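Local atomic coordinates of glycerol-3-phosphate dehydrogenase [NAD(+)] 1 (Saccharomyces cerevisiae, PDB entry 4FGW), a protein that catalyses the NAD-dependent interconversion of dihydroxyacetone phosphate and sn-glycerol 3-phosphate, driving glycerol accumulation that protects yeast cells under hyperosmotic stress. Residues Trp193-Val198 / Tyr226-Val231; Ser180-Ala185 / Gln294-Val299; Pro66-Trp71 / Asp103-Asn108. One frame throughout, in Å; residues are numbered along the deposited sequence.

Contact 1 (Trp193-Val198 / Tyr226-Val231)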
loop_
_atom_site.group_PDB
_atom_site.type_symbol
_atom_site.label_atom_id
_atom_site.label_comp_id
_atom_site.label_asym_id
_atom_site.label_seq_id
_atom_site.Cartn_x
_atom_site.Cartn_y
_atom_site.Cartn_z
ATOM N N TRP A 193 -14.305 -13.013 -0.558
ATOM C CA TRP A 193 -13.228 -12.846 0.409
ATOM C C TRP A 193 -12.626 -11.433 0.540
ATOM O O TRP A 193 -12.182 -10.827 -0.435
ATOM C CB TRP A 193 -12.147 -13.930 0.263
ATOM C CG TRP A 193 -11.065 -13.802 1.289
ATOM C CD1 TRP A 193 -11.143 -14.139 2.608
ATOM C CD2 TRP A 193 -9.781 -13.191 1.105
ATOM N NE1 TRP A 193 -9.965 -13.828 3.246
ATOM C CE2 TRP A 193 -9.106 -13.251 2.343
ATOM C CE3 TRP A 193 -9.117 -12.627 -0.002
ATOM C CZ2 TRP A 193 -7.796 -12.782 2.507
ATOM C CZ3 TRP A 193 -7.816 -12.166 0.159
ATOM C CH2 TRP A 193 -7.163 -12.260 1.397
ATOM N N SER A 194 -12.604 -10.947 1.774
ATOM C CA SER A 194 -12.023 -9.675 2.187
ATOM C C SER A 194 -11.613 -9.798 3.659
ATOM O O SER A 194 -11.768 -10.868 4.262
ATOM C CB SER A 194 -12.991 -8.507 1.972
ATOM O OG SER A 194 -14.176 -8.617 2.743
ATOM N N GLU A 195 -11.056 -8.713 4.223
ATOM C CA GLU A 195 -10.611 -8.683 5.606
ATOM C C GLU A 195 -11.188 -7.484 6.335
ATOM O O GLU A 195 -11.685 -6.536 5.711
ATOM C CB GLU A 195 -9.076 -8.595 5.677
ATOM C CG GLU A 195 -8.306 -9.738 5.037
ATOM C CD GLU A 195 -6.802 -9.605 5.182
ATOM O OE1 GLU A 195 -6.153 -10.601 5.571
ATOM O OE2 GLU A 195 -6.275 -8.498 4.938
ATOM N N THR A 196 -11.066 -7.515 7.673
ATOM C CA THR A 196 -11.399 -6.407 8.555
ATOM C C THR A 196 -10.536 -6.438 9.803
ATOM O O THR A 196 -10.062 -7.504 10.218
ATOM C CB THR A 196 -12.915 -6.285 8.861
ATOM O OG1 THR A 196 -13.201 -4.915 9.122
ATOM C CG2 THR A 196 -13.365 -7.126 10.065
ATOM N N THR A 197 -10.363 -5.255 10.405
ATOM C CA THR A 197 -9.698 -5.093 11.686
ATOM C C THR A 197 -10.815 -4.792 12.685
ATOM O O THR A 197 -11.761 -4.061 12.366
ATOM C CB THR A 197 -8.699 -3.928 11.687
ATOM O OG1 THR A 197 -8.029 -3.825 10.434
ATOM C CG2 THR A 197 -7.700 -4.033 12.820
ATOM N N VAL A 198 -10.708 -5.400 13.875
ATOM C CA VAL A 198 -11.568 -5.147 15.017
ATOM C C VAL A 198 -10.621 -4.637 16.104
ATOM O O VAL A 198 -9.645 -5.313 16.439
ATOM C CB VAL A 198 -12.416 -6.365 15.485
ATOM C CG1 VAL A 198 -13.260 -5.999 16.710
ATOM C CG2 VAL A 198 -13.315 -6.874 14.365
ATOM N N TYR A 226 -14.598 -16.383 4.689
ATOM C CA TYR A 226 -14.695 -15.359 3.645
ATOM C C TYR A 226 -14.472 -13.930 4.199
ATOM O O TYR A 226 -14.535 -12.961 3.444
ATOM C CB TYR A 226 -16.069 -15.453 2.942
ATOM C CG TYR A 226 -17.253 -15.161 3.846
ATOM C CD1 TYR A 226 -17.693 -13.855 4.055
ATOM C CD2 TYR A 226 -17.953 -16.192 4.468
ATOM C CE1 TYR A 226 -18.782 -13.581 4.882
ATOM C CE2 TYR A 226 -19.049 -15.930 5.291
ATOM C CZ TYR A 226 -19.461 -14.622 5.494
ATOM O OH TYR A 226 -20.539 -14.354 6.307
ATOM N N PHE A 227 -14.276 -13.795 5.512
ATOM C CA PHE A 227 -14.116 -12.488 6.158
ATOM C C PHE A 227 -13.084 -12.601 7.269
ATOM O O PHE A 227 -13.442 -12.872 8.427
ATOM C CB PHE A 227 -15.488 -12.022 6.704
ATOM C CG PHE A 227 -15.619 -10.589 7.156
ATOM C CD1 PHE A 227 -15.316 -9.536 6.293
ATOM C CD2 PHE A 227 -16.149 -10.285 8.405
ATOM C CE1 PHE A 227 -15.500 -8.210 6.690
ATOM C CE2 PHE A 227 -16.340 -8.959 8.795
ATOM C CZ PHE A 227 -16.030 -7.932 7.928
ATOM N N HIS A 228 -11.794 -12.435 6.906
ATOM C CA HIS A 228 -10.682 -12.550 7.850
ATOM C C HIS A 228 -10.658 -11.393 8.841
ATOM O O HIS A 228 -10.736 -10.230 8.443
ATOM C CB HIS A 228 -9.338 -12.704 7.120
ATOM C CG HIS A 228 -9.102 -14.057 6.514
ATOM N ND1 HIS A 228 -10.115 -14.988 6.391
ATOM C CD2 HIS A 228 -7.967 -14.580 6.007
ATOM C CE1 HIS A 228 -9.562 -16.049 5.827
ATOM N NE2 HIS A 228 -8.273 -15.846 5.572
ATOM N N VAL A 229 -10.582 -11.726 10.138
ATOM C CA VAL A 229 -10.590 -10.748 11.214
ATOM C C VAL A 229 -9.282 -10.739 11.987
ATOM O O VAL A 229 -8.787 -11.793 12.392
ATOM C CB VAL A 229 -11.848 -10.927 12.135
ATOM C CG1 VAL A 229 -11.748 -10.121 13.427
ATOM C CG2 VAL A 229 -13.126 -10.560 11.384
ATOM N N SER A 230 -8.729 -9.536 12.191
ATOM C CA SER A 230 -7.549 -9.308 13.019
ATOM C C SER A 230 -8.018 -8.418 14.174
ATOM O O SER A 230 -8.579 -7.350 13.931
ATOM C CB SER A 230 -6.447 -8.627 12.219
ATOM O OG SER A 230 -5.411 -8.186 13.081
ATOM N N VAL A 231 -7.845 -8.885 15.414
ATOM C CA VAL A 231 -8.266 -8.159 16.613
ATOM C C VAL A 231 -7.074 -7.486 17.291
ATOM O O VAL A 231 -6.090 -8.147 17.626
ATOM C CB VAL A 231 -9.110 -8.999 17.612
ATOM C CG1 VAL A 231 -9.841 -8.092 18.602
ATOM C CG2 VAL A 231 -10.102 -9.894 16.883
HETATM O O HOH W 1 -15.749 -10.679 2.825
#
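S194-V198 and F227-V231 run parallel, 4.6 Å apart at the closest approach of their axes, and five backbone hydrogen bonds alternate between segments 193-198 and 226-231, from S194 N to Y226 O through to V198 N to S230 O; the shortest, from T196 N to H228 O, measures 2.8 Å. At the start of the pairing, W193 and H228 form an edge-to-face aromatic pair. The indole brings its NE1 corner over the centre of the imidazole, 3.2 Å above its plane, with the ring planes at 78°. Beyond the imidazole lies the second subunit, where P380 O receives a hydrogen bond from H228 NE2 and R270 forms a salt bridge with E195. The two strands and helix 215-222 make a beta-alpha-beta unit that ends the large sheet of the Rossmann-like N-terminal region. On the sheet face carrying S194, T196 and V198, CG2 of T196 meets CZ of F227 at 3.5 Å. F227 has CG anti to its backbone N (chi1 -168°), which leans the ring forward along the neighbouring strand, from S194 to T196, and sets the ring edge against S194 OG. Farther along, V198 CG2 packs on V229 CG1 at 3.7 Å. A water accepts from S194 OG and donates to Y226 O.

Contact 2 (Ser180-Ala185 / Gln294-Val299)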
loop_
_atom_site.group_PDB
_atom_site.type_symbol
_atom_site.label_atom_id
_atom_site.label_comp_id
_atom_site.label_asym_id
_atom_site.label_seq_id
_atom_site.Cartn_x
_atom_site.Cartn_y
_atom_site.Cartn_z
ATOM N N SER A 180 -13.325 -1.858 11.228
ATOM C CA SER A 180 -13.007 -1.170 9.964
ATOM C C SER A 180 -11.968 -1.949 9.155
ATOM O O SER A 180 -11.045 -2.515 9.718
ATOM C CB SER A 180 -12.511 0.249 10.242
ATOM O OG SER A 180 -12.548 1.078 9.093
ATOM N N GLY A 181 -12.131 -1.974 7.844
ATOM C CA GLY A 181 -11.202 -2.657 6.948
ATOM C C GLY A 181 -11.488 -2.377 5.493
ATOM O O GLY A 181 -12.424 -1.642 5.180
ATOM N N ALA A 182 -10.662 -2.932 4.586
ATOM C CA ALA A 182 -10.862 -2.802 3.141
ATOM C C ALA A 182 -12.004 -3.775 2.750
ATOM O O ALA A 182 -11.789 -4.951 2.432
ATOM C CB ALA A 182 -9.574 -3.140 2.406
ATOM N N ASN A 183 -13.233 -3.276 2.853
ATOM C CA ASN A 183 -14.432 -4.061 2.586
ATOM C C ASN A 183 -15.639 -3.223 2.206
ATOM O O ASN A 183 -15.689 -2.038 2.502
ATOM C CB ASN A 183 -14.758 -5.028 3.762
ATOM C CG ASN A 183 -14.759 -4.403 5.125
ATOM O OD1 ASN A 183 -15.573 -3.540 5.450
ATOM N ND2 ASN A 183 -13.856 -4.846 5.958
ATOM N N ILE A 184 -16.593 -3.853 1.517
ATOM C CA ILE A 184 -17.870 -3.302 1.036
ATOM C C ILE A 184 -18.945 -4.311 1.482
ATOM O O ILE A 184 -18.756 -5.520 1.300
ATOM C CB ILE A 184 -17.850 -3.136 -0.525
ATOM C CG1 ILE A 184 -16.793 -2.126 -0.978
ATOM C CG2 ILE A 184 -19.202 -2.713 -1.052
ATOM C CD1 ILE A 184 -16.246 -2.314 -2.455
ATOM N N ALA A 185 -20.061 -3.822 2.052
ATOM C CA ALA A 185 -21.184 -4.640 2.516
ATOM C C ALA A 185 -21.633 -5.679 1.484
ATOM O O ALA A 185 -21.755 -6.853 1.819
ATOM C CB ALA A 185 -22.350 -3.747 2.897
ATOM N N GLN A 294 0.189 -2.528 9.252
ATOM C CA GLN A 294 -0.061 -3.964 9.473
ATOM C C GLN A 294 -1.514 -4.372 9.304
ATOM O O GLN A 294 -1.774 -5.550 9.061
ATOM C CB GLN A 294 0.373 -4.394 10.883
ATOM C CG GLN A 294 1.866 -4.298 11.167
ATOM C CD GLN A 294 2.266 -4.850 12.517
ATOM O OE1 GLN A 294 3.434 -5.154 12.751
ATOM N NE2 GLN A 294 1.327 -4.983 13.450
ATOM N N GLU A 295 -2.466 -3.431 9.496
ATOM C CA GLU A 295 -3.893 -3.758 9.499
ATOM C C GLU A 295 -4.696 -3.369 8.266
ATOM O O GLU A 295 -4.329 -2.434 7.539
ATOM C CB GLU A 295 -4.573 -3.254 10.801
ATOM C CG GLU A 295 -3.865 -3.654 12.098
ATOM C CD GLU A 295 -3.691 -5.134 12.380
ATOM O OE1 GLU A 295 -4.512 -5.939 11.888
ATOM O OE2 GLU A 295 -2.749 -5.491 13.122
ATOM N N SER A 296 -5.815 -4.103 8.049
ATOM C CA SER A 296 -6.760 -3.888 6.955
ATOM C C SER A 296 -7.293 -2.457 6.971
ATOM O O SER A 296 -7.389 -1.820 5.925
ATOM C CB SER A 296 -7.911 -4.888 7.038
ATOM O OG SER A 296 -8.778 -4.755 5.921
ATOM N N ALA A 297 -7.601 -1.952 8.174
ATOM C CA ALA A 297 -8.106 -0.605 8.420
ATOM C C ALA A 297 -7.134 0.469 7.923
ATOM O O ALA A 297 -7.583 1.520 7.472
ATOM C CB ALA A 297 -8.354 -0.426 9.899
ATOM N N GLY A 298 -5.833 0.172 7.983
ATOM C CA GLY A 298 -4.767 1.061 7.548
ATOM C C GLY A 298 -4.471 0.969 6.070
ATOM O O GLY A 298 -5.311 1.337 5.247
ATOM N N VAL A 299 -3.266 0.460 5.740
ATOM C CA VAL A 299 -2.717 0.306 4.390
ATOM C C VAL A 299 -3.685 -0.310 3.344
ATOM O O VAL A 299 -3.827 0.249 2.247
ATOM C CB VAL A 299 -1.307 -0.365 4.419
ATOM C CG1 VAL A 299 -1.377 -1.853 4.783
ATOM C CG2 VAL A 299 -0.565 -0.165 3.098
HETATM O O HOH W 2 -10.414 1.865 7.709
#
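The loop that leaves strand 175-180 of the nucleotide-binding sheet meets the start of helix 296-307 here, and a single direct hydrogen bond joins them: A182 N donates to S296 OG at 2.9 Å, with an N-H...O angle of 161°. S296 holds its hydroxyl anti to the backbone N (chi1 -175°), a setting that carries OG across to the loop and within 3.4 Å of G181 CA. A beta carbon on G181 would run into that oxygen, which the glycine avoids. OG also makes a weak hydrogen bond with E195 O. A182, which supplies the N-H, is the centre of an inverse gamma turn. The contact thus links the Rossmann-like N-terminal region with the helical C-terminal one, beside residues assigned by similarity to the active site: G181 O accepts from K152 NZ, which probably binds the substrate. Next along the helix, A297 CB rests 3.4 Å from S180 O. A water accepts from S180 OG at 2.7 Å and donates to A297 O at 2.9 Å. Replacing S296 by an alanine removes OG and would probably leave the buried A182 N without its acceptor, opening a small gap against G181. N263 of the second subunit packs on A182.

Contact 3 (Pro66-Trp71 / Asp103-Asn108)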
loop_
_atom_site.group_PDB
_atom_site.type_symbol
_atom_site.label_atom_id
_atom_site.label_comp_id
_atom_site.label_asym_id
_atom_site.label_seq_id
_atom_site.Cartn_x
_atom_site.Cartn_y
_atom_site.Cartn_z
ATOM N N PRO A 66 -28.061 -18.233 20.988
ATOM C CA PRO A 66 -28.396 -18.636 19.608
ATOM C C PRO A 66 -28.924 -17.543 18.685
ATOM O O PRO A 66 -28.516 -17.491 17.531
ATOM C CB PRO A 66 -29.424 -19.763 19.803
ATOM C CG PRO A 66 -29.241 -20.220 21.202
ATOM C CD PRO A 66 -28.849 -19.005 21.970
ATOM N N ILE A 67 -29.813 -16.676 19.200
ATOM C CA ILE A 67 -30.501 -15.614 18.460
ATOM C C ILE A 67 -29.757 -14.278 18.490
ATOM O O ILE A 67 -29.295 -13.846 19.550
ATOM C CB ILE A 67 -31.974 -15.459 18.956
ATOM C CG1 ILE A 67 -32.639 -16.815 19.249
ATOM C CG2 ILE A 67 -32.823 -14.630 17.997
ATOM C CD1 ILE A 67 -32.885 -17.071 20.739
ATOM N N VAL A 68 -29.687 -13.627 17.333
ATOM C CA VAL A 68 -29.137 -12.281 17.219
ATOM C C VAL A 68 -30.242 -11.358 16.783
ATOM O O VAL A 68 -30.931 -11.630 15.816
ATOM C CB VAL A 68 -27.976 -12.183 16.193
ATOM C CG1 VAL A 68 -27.702 -10.749 15.832
ATOM C CG2 VAL A 68 -26.736 -12.808 16.736
ATOM N N GLN A 69 -30.400 -10.274 17.527
ATOM C CA GLN A 69 -31.421 -9.259 17.294
ATOM C C GLN A 69 -30.854 -8.128 16.426
ATOM O O GLN A 69 -29.698 -7.737 16.593
ATOM C CB GLN A 69 -31.931 -8.708 18.626
ATOM C CG GLN A 69 -33.412 -8.329 18.599
ATOM C CD GLN A 69 -34.399 -9.475 18.738
ATOM O OE1 GLN A 69 -35.585 -9.329 18.432
ATOM N NE2 GLN A 69 -33.954 -10.633 19.219
ATOM N N MET A 70 -31.655 -7.627 15.481
ATOM C CA MET A 70 -31.251 -6.525 14.619
ATOM C C MET A 70 -32.312 -5.441 14.652
ATOM O O MET A 70 -33.452 -5.694 14.252
ATOM C CB MET A 70 -30.974 -6.990 13.180
ATOM C CG MET A 70 -30.538 -5.855 12.257
ATOM S SD MET A 70 -30.148 -6.339 10.564
ATOM C CE MET A 70 -31.751 -6.805 9.960
ATOM N N TRP A 71 -31.943 -4.237 15.135
ATOM C CA TRP A 71 -32.885 -3.128 15.172
ATOM C C TRP A 71 -33.124 -2.579 13.771
ATOM O O TRP A 71 -32.200 -2.085 13.122
ATOM C CB TRP A 71 -32.493 -2.016 16.161
ATOM C CG TRP A 71 -33.460 -0.864 16.115
ATOM C CD1 TRP A 71 -34.762 -0.872 16.527
ATOM C CD2 TRP A 71 -33.249 0.408 15.483
ATOM N NE1 TRP A 71 -35.354 0.338 16.252
ATOM C CE2 TRP A 71 -34.450 1.143 15.607
ATOM C CE3 TRP A 71 -32.150 1.006 14.839
ATOM C CZ2 TRP A 71 -34.584 2.447 15.118
ATOM C CZ3 TRP A 71 -32.283 2.300 14.357
ATOM C CH2 TRP A 71 -33.486 3.009 14.502
ATOM N N ASP A 103 -31.301 -17.786 10.081
ATOM C CA ASP A 103 -32.539 -18.321 10.675
ATOM C C ASP A 103 -32.673 -17.658 12.038
ATOM O O ASP A 103 -33.770 -17.260 12.437
ATOM C CB ASP A 103 -32.448 -19.855 10.868
ATOM C CG ASP A 103 -33.527 -20.657 10.167
ATOM O OD1 ASP A 103 -34.168 -21.495 10.834
ATOM O OD2 ASP A 103 -33.698 -20.481 8.941
ATOM N N ASN A 104 -31.517 -17.449 12.659
ATOM C CA ASN A 104 -31.395 -16.869 13.978
ATOM C C ASN A 104 -31.189 -15.376 13.991
ATOM O O ASN A 104 -30.974 -14.779 15.029
ATOM C CB ASN A 104 -30.242 -17.525 14.709
ATOM C CG ASN A 104 -29.077 -17.827 13.808
ATOM O OD1 ASN A 104 -29.241 -18.104 12.637
ATOM N ND2 ASN A 104 -27.894 -17.779 14.361
ATOM N N LEU A 105 -31.228 -14.782 12.819
ATOM C CA LEU A 105 -31.152 -13.333 12.674
ATOM C C LEU A 105 -32.577 -12.781 12.663
ATOM O O LEU A 105 -33.273 -12.865 11.645
ATOM C CB LEU A 105 -30.361 -12.930 11.414
ATOM C CG LEU A 105 -30.209 -11.429 11.093
ATOM C CD1 LEU A 105 -29.764 -10.623 12.315
ATOM C CD2 LEU A 105 -29.240 -11.218 9.942
ATOM N N VAL A 106 -33.014 -12.251 13.820
ATOM C CA VAL A 106 -34.359 -11.719 14.027
ATOM C C VAL A 106 -34.380 -10.189 13.990
ATOM O O VAL A 106 -33.637 -9.541 14.727
ATOM C CB VAL A 106 -35.023 -12.307 15.311
ATOM C CG1 VAL A 106 -36.369 -11.648 15.609
ATOM C CG2 VAL A 106 -35.191 -13.819 15.196
ATOM N N ALA A 107 -35.251 -9.629 13.130
ATOM C CA ALA A 107 -35.461 -8.193 12.966
ATOM C C ALA A 107 -36.393 -7.677 14.075
ATOM O O ALA A 107 -37.391 -8.329 14.393
ATOM C CB ALA A 107 -36.068 -7.917 11.601
ATOM N N ASN A 108 -36.061 -6.516 14.646
ATOM C CA ASN A 108 -36.843 -5.921 15.723
ATOM C C ASN A 108 -37.135 -4.432 15.469
ATOM O O ASN A 108 -36.194 -3.661 15.273
ATOM C CB ASN A 108 -36.156 -6.130 17.075
ATOM C CG ASN A 108 -37.118 -6.106 18.238
ATOM O OD1 ASN A 108 -37.850 -5.134 18.460
ATOM N ND2 ASN A 108 -37.150 -7.187 19.001
#
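N104 opens the pairing with its side chain and its backbone: ND2 donates to P66 O at 3.2 Å, nearly straight out from that carbonyl and within the plane of the N104 amide, while N104 O accepts from V68 N. A chi1 of 38° holds the amide between the backbone N and the carbonyl carbon and turns it so that ND2 faces P66 O. The same ND2 also donates to A54 O in the chain preceding P66, tying the strand entrance to helix 44-59. L105 then places CD1 against the V68 and M70 side chains of the facing strand, 3.9 Å from M70 CB and 4.1 Å from V68 CG1; A50 of helix 44-59 lies against it on this buried face. Here the chain completes a right-handed beta-alpha-beta crossover of the Rossmann fold, running from strand 67-71 through helix 82-86 to the parallel strand 105-108 at the border of the sheet. V106 bonds by its backbone to both V68 O and M70 N and, on the same face as Q69, lays its CG2 alongside I67 CG2, pointing the same way, 3.8 Å away. A107 turns to the M70 face, and its backbone N is held by N87. N108 bonds across the strands twice. Its N donates to M70 O, and its ND2 donates to Q69 OE1 at 2.7 Å with an almost straight N-H...O angle of 177°. The glutamine chain bends at chi2 to present OE1, and the two amide planes stand 59° apart. D113 accepts a further bond from ND2, while D110 N donates to OD1, fixing the amide's rotation.

In the fold
Contacts 1 and 3 sit at the two ends of the same sheet, their centres about 22 Å apart, and each closes a parallel beta-alpha-beta unit with a ladder of backbone bonds. Contact 1 is buried and mixes aromatic and aliphatic packing with polar ends that turn to the second subunit or to contact 2; contact 3 is only partly buried, touches no other chain, and supplements its ladder with asparagine and glutamine amides. Contact 2, also buried and also touching the second subunit, has no ladder and relies on one serine hydroxyl and a water. Its centre lies about 8 Å from that of contact 1: S230 OG bonds to E295 OE1, and N183 ND2 to E195 O, so both strands of contact 1 reach contact 2.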